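Local coordinates for protein ubiquitin conjugating enzyme (Plasmodium yoelii, PDB 2PWQ) that probably transfers ubiquitin, carried as a thioester on its active-site cysteine, as other E2 conjugating enzymes do, at residues A[91-99]-A[157-168]. Sequence-based numbering, arbitrary orientation.
Sequences FVTKIWHPN and FVKTASVWTKTF
W96 packs against F157, T160, A161 and W164 on about two turns of helix 154-168. Methyl CG2 of T160 sits over one face of the indole, 3.2 Å from the centroid of the five-membered ring of W96 and only 8° off its normal, a close CH-pi contact. The benzo edge of W96 is turned toward the face of W164 in an edge-to-face pair, planes at 55°, with W96 CE3 3.5 Å from W164 CH2. CG of W96 stands anti to the backbone N (chi1 -168°), which lays the indole against the T160 methyl, while CB of W96 rests on CA of A161. F157 completes the aromatic cluster, and its CE1 lies 3.5 Å from P98 CD; V146 and M149 of helix 144-152 also touch W96. Toward the solvent side, at exposed F168, the packing is thinner: CD of K94 lies over one face of the F168 ring, 3.8 Å from its centroid, in a CH-pi contact; the same CD is 3.4 Å from W164 CZ3. K94 NZ makes its hydrogen bond elsewhere, to S102 O. One water joins the backbones, accepting from W96 N at 2.9 Å and donating to A161 O at 3.2 Å, while W96 O receives Y67 OH. The segment 91-99, which carries the HPN motif of E2 enzymes, is thus held to a C-terminal helix of the catalytic domain mainly by aromatic and aliphatic packing, with one water as polar bridge.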
loop_
_atom_site.group_PDB
_atom_site.type_symbol
_atom_site.label_atom_id
_atom_site.label_comp_id
_atom_site.label_asym_id
_atom_site.label_seq_id
_atom_site.Cartn_x
_atom_site.Cartn_y
_atom_site.Cartn_z
ATOM N N PHE A 91 -3.370 3.271 -3.788
ATOM C CA PHE A 91 -2.804 4.351 -3.027
ATOM C C PHE A 91 -3.799 5.498 -3.108
ATOM O O PHE A 91 -4.552 5.568 -4.066
ATOM C CB PHE A 91 -1.477 4.813 -3.648
ATOM C CG PHE A 91 -0.306 4.037 -3.195
ATOM C CD1 PHE A 91 -0.025 2.779 -3.728
ATOM C CD2 PHE A 91 0.541 4.569 -2.228
ATOM C CE1 PHE A 91 1.075 2.069 -3.277
ATOM C CE2 PHE A 91 1.644 3.880 -1.776
ATOM C CZ PHE A 91 1.930 2.626 -2.307
ATOM N N VAL A 92 -3.822 6.350 -2.087
ATOM C CA VAL A 92 -4.594 7.586 -2.128
ATOM C C VAL A 92 -3.582 8.655 -2.413
ATOM O O VAL A 92 -3.771 9.487 -3.341
ATOM C CB VAL A 92 -5.351 7.864 -0.788
ATOM C CG1 VAL A 92 -5.876 9.377 -0.695
ATOM C CG2 VAL A 92 -6.513 6.887 -0.664
ATOM N N THR A 93 -2.494 8.627 -1.629
ATOM C CA THR A 93 -1.413 9.593 -1.796
ATOM C C THR A 93 -0.836 9.406 -3.197
ATOM O O THR A 93 -0.634 8.279 -3.681
ATOM C CB THR A 93 -0.342 9.375 -0.736
ATOM O OG1 THR A 93 -0.950 9.463 0.549
ATOM C CG2 THR A 93 0.735 10.421 -0.795
ATOM N N LYS A 94 -0.641 10.514 -3.892
ATOM C CA LYS A 94 -0.070 10.488 -5.219
ATOM C C LYS A 94 1.416 10.180 -5.099
ATOM O O LYS A 94 2.100 10.691 -4.192
ATOM C CB LYS A 94 -0.279 11.890 -5.853
ATOM C CG LYS A 94 -0.035 11.881 -7.337
ATOM C CD LYS A 94 0.233 13.248 -7.859
ATOM C CE LYS A 94 -0.930 13.763 -8.614
ATOM N NZ LYS A 94 -1.745 12.839 -9.495
ATOM N N ILE A 95 1.934 9.394 -6.047
ATOM C CA ILE A 95 3.256 8.787 -5.942
ATOM C C ILE A 95 3.790 8.475 -7.356
ATOM O O ILE A 95 3.017 8.089 -8.260
ATOM C CB ILE A 95 3.225 7.523 -4.953
ATOM C CG1 ILE A 95 4.610 6.865 -4.772
ATOM C CG2 ILE A 95 2.165 6.465 -5.399
ATOM C CD1 ILE A 95 4.680 5.658 -3.794
ATOM N N TRP A 96 5.101 8.701 -7.539
ATOM C CA TRP A 96 5.789 8.452 -8.804
ATOM C C TRP A 96 6.597 7.146 -8.655
ATOM O O TRP A 96 7.653 7.168 -8.044
ATOM C CB TRP A 96 6.771 9.586 -9.080
ATOM C CG TRP A 96 7.313 9.588 -10.451
ATOM C CD1 TRP A 96 8.590 9.333 -10.826
ATOM C CD2 TRP A 96 6.592 9.906 -11.638
ATOM N NE1 TRP A 96 8.713 9.432 -12.182
ATOM C CE2 TRP A 96 7.502 9.802 -12.713
ATOM C CE3 TRP A 96 5.264 10.306 -11.892
ATOM C CZ2 TRP A 96 7.135 10.066 -14.047
ATOM C CZ3 TRP A 96 4.878 10.543 -13.228
ATOM C CH2 TRP A 96 5.826 10.439 -14.290
ATOM N N HIS A 97 6.113 6.066 -9.250
ATOM C CA HIS A 97 6.647 4.710 -9.079
ATOM C C HIS A 97 6.211 3.841 -10.258
ATOM O O HIS A 97 5.041 3.884 -10.654
ATOM C CB HIS A 97 6.086 4.084 -7.795
ATOM C CG HIS A 97 6.830 2.851 -7.342
ATOM N ND1 HIS A 97 6.593 1.586 -7.854
ATOM C CD2 HIS A 97 7.774 2.700 -6.389
ATOM C CE1 HIS A 97 7.406 0.719 -7.275
ATOM N NE2 HIS A 97 8.134 1.367 -6.376
ATOM N N PRO A 98 7.146 3.047 -10.861
ATOM C CA PRO A 98 6.770 2.283 -12.059
ATOM C C PRO A 98 5.649 1.286 -11.825
ATOM O O PRO A 98 4.955 0.883 -12.763
ATOM C CB PRO A 98 8.074 1.558 -12.450
ATOM C CG PRO A 98 8.924 1.601 -11.197
ATOM C CD PRO A 98 8.574 2.896 -10.545
ATOM N N ASN A 99 5.489 0.849 -10.575
ATOM C CA ASN A 99 4.466 -0.129 -10.274
ATOM C C ASN A 99 3.139 0.395 -9.728
ATOM O O ASN A 99 2.312 -0.400 -9.230
ATOM C CB ASN A 99 5.057 -1.184 -9.336
ATOM C CG ASN A 99 6.226 -1.903 -9.965
ATOM O OD1 ASN A 99 6.095 -2.478 -11.050
ATOM N ND2 ASN A 99 7.368 -1.855 -9.315
ATOM N N PHE A 157 14.249 9.745 -12.797
ATOM C CA PHE A 157 13.234 9.036 -12.026
ATOM C C PHE A 157 13.380 9.314 -10.539
ATOM O O PHE A 157 12.405 9.644 -9.848
ATOM C CB PHE A 157 13.268 7.524 -12.252
ATOM C CG PHE A 157 12.490 6.769 -11.222
ATOM C CD1 PHE A 157 11.119 6.569 -11.389
ATOM C CD2 PHE A 157 13.116 6.320 -10.035
ATOM C CE1 PHE A 157 10.380 5.909 -10.422
ATOM C CE2 PHE A 157 12.393 5.664 -9.051
ATOM C CZ PHE A 157 11.030 5.440 -9.243
ATOM N N VAL A 158 14.599 9.175 -10.044
ATOM C CA VAL A 158 14.837 9.280 -8.620
ATOM C C VAL A 158 14.442 10.690 -8.216
ATOM O O VAL A 158 13.781 10.897 -7.201
ATOM C CB VAL A 158 16.316 8.951 -8.243
ATOM C CG1 VAL A 158 16.592 9.276 -6.800
ATOM C CG2 VAL A 158 16.622 7.487 -8.545
ATOM N N LYS A 159 14.850 11.654 -9.031
ATOM C CA LYS A 159 14.543 13.062 -8.741
ATOM C C LYS A 159 13.062 13.376 -8.816
ATOM O O LYS A 159 12.557 14.096 -7.960
ATOM C CB LYS A 159 15.354 14.020 -9.620
ATOM C CG LYS A 159 16.738 14.277 -9.051
ATOM C CD LYS A 159 16.635 15.116 -7.808
ATOM C CE LYS A 159 17.997 15.459 -7.300
ATOM N NZ LYS A 159 17.887 16.335 -6.107
ATOM N N THR A 160 12.368 12.833 -9.812
ATOM C CA THR A 160 10.923 13.050 -9.943
ATOM C C THR A 160 10.159 12.420 -8.744
ATOM O O THR A 160 9.312 13.058 -8.101
ATOM C CB THR A 160 10.428 12.470 -11.272
ATOM O OG1 THR A 160 11.079 13.153 -12.344
ATOM C CG2 THR A 160 8.923 12.641 -11.440
ATOM N N ALA A 161 10.497 11.176 -8.433
ATOM C CA ALA A 161 9.921 10.461 -7.296
ATOM C C ALA A 161 10.217 11.148 -5.974
ATOM O O ALA A 161 9.366 11.222 -5.110
ATOM C CB ALA A 161 10.395 9.002 -7.295
ATOM N N SER A 162 11.409 11.668 -5.806
ATOM C CA SER A 162 11.665 12.525 -4.674
ATOM C C SER A 162 10.846 13.871 -4.581
ATOM O O SER A 162 10.350 14.217 -3.501
ATOM C CB SER A 162 13.163 12.793 -4.634
ATOM O OG SER A 162 13.494 13.580 -3.478
ATOM N N VAL A 163 10.712 14.618 -5.693
ATOM C CA VAL A 163 9.875 15.820 -5.726
ATOM C C VAL A 163 8.469 15.440 -5.265
ATOM O O VAL A 163 7.945 16.033 -4.338
ATOM C CB VAL A 163 9.846 16.513 -7.171
ATOM C CG1 VAL A 163 8.758 17.635 -7.273
ATOM C CG2 VAL A 163 11.196 17.110 -7.527
ATOM N N TRP A 164 7.868 14.460 -5.926
ATOM C CA TRP A 164 6.527 14.021 -5.603
ATOM C C TRP A 164 6.316 13.568 -4.159
ATOM O O TRP A 164 5.251 13.855 -3.577
ATOM C CB TRP A 164 6.063 12.962 -6.590
ATOM C CG TRP A 164 5.735 13.498 -7.962
ATOM C CD1 TRP A 164 6.428 14.441 -8.669
ATOM C CD2 TRP A 164 4.661 13.071 -8.822
ATOM N NE1 TRP A 164 5.829 14.659 -9.884
ATOM C CE2 TRP A 164 4.758 13.811 -10.010
ATOM C CE3 TRP A 164 3.617 12.155 -8.688
ATOM C CZ2 TRP A 164 3.886 13.626 -11.058
ATOM C CZ3 TRP A 164 2.768 11.961 -9.730
ATOM C CH2 TRP A 164 2.886 12.699 -10.896
ATOM N N THR A 165 7.328 12.917 -3.564
ATOM C CA THR A 165 7.278 12.554 -2.154
ATOM C C THR A 165 7.219 13.783 -1.242
ATOM O O THR A 165 6.428 13.843 -0.276
ATOM C CB THR A 165 8.533 11.714 -1.724
ATOM O OG1 THR A 165 8.567 10.516 -2.476
ATOM C CG2 THR A 165 8.470 11.391 -0.280
ATOM N N LYS A 166 8.067 14.759 -1.548
ATOM C CA LYS A 166 8.209 15.917 -0.677
ATOM C C LYS A 166 7.062 16.904 -0.956
ATOM O O LYS A 166 6.799 17.768 -0.143
ATOM C CB LYS A 166 9.598 16.573 -0.798
ATOM C CG LYS A 166 10.737 15.696 -0.316
ATOM C CD LYS A 166 12.012 16.468 -0.060
ATOM C CE LYS A 166 13.133 15.520 0.386
ATOM N NZ LYS A 166 12.787 14.657 1.601
ATOM N N THR A 167 6.356 16.706 -2.067
ATOM C CA THR A 167 5.191 17.530 -2.441
ATOM C C THR A 167 3.864 16.941 -1.978
ATOM O O THR A 167 3.068 17.640 -1.333
ATOM C CB THR A 167 5.151 17.735 -3.970
ATOM O OG1 THR A 167 6.419 18.243 -4.377
ATOM C CG2 THR A 167 4.041 18.725 -4.388
ATOM N N PHE A 168 3.634 15.665 -2.320
ATOM C CA PHE A 168 2.344 14.981 -2.126
ATOM C C PHE A 168 2.220 14.085 -0.885
ATOM O O PHE A 168 1.110 13.797 -0.446
ATOM C CB PHE A 168 1.949 14.198 -3.397
ATOM C CG PHE A 168 1.875 15.057 -4.613
ATOM C CD1 PHE A 168 2.742 14.872 -5.678
ATOM C CD2 PHE A 168 0.962 16.112 -4.660
ATOM C CE1 PHE A 168 2.682 15.708 -6.821
ATOM C CE2 PHE A 168 0.897 16.939 -5.786
ATOM C CZ PHE A 168 1.764 16.744 -6.849
HETATM O O HOH W 1 6.604 9.658 -5.311
#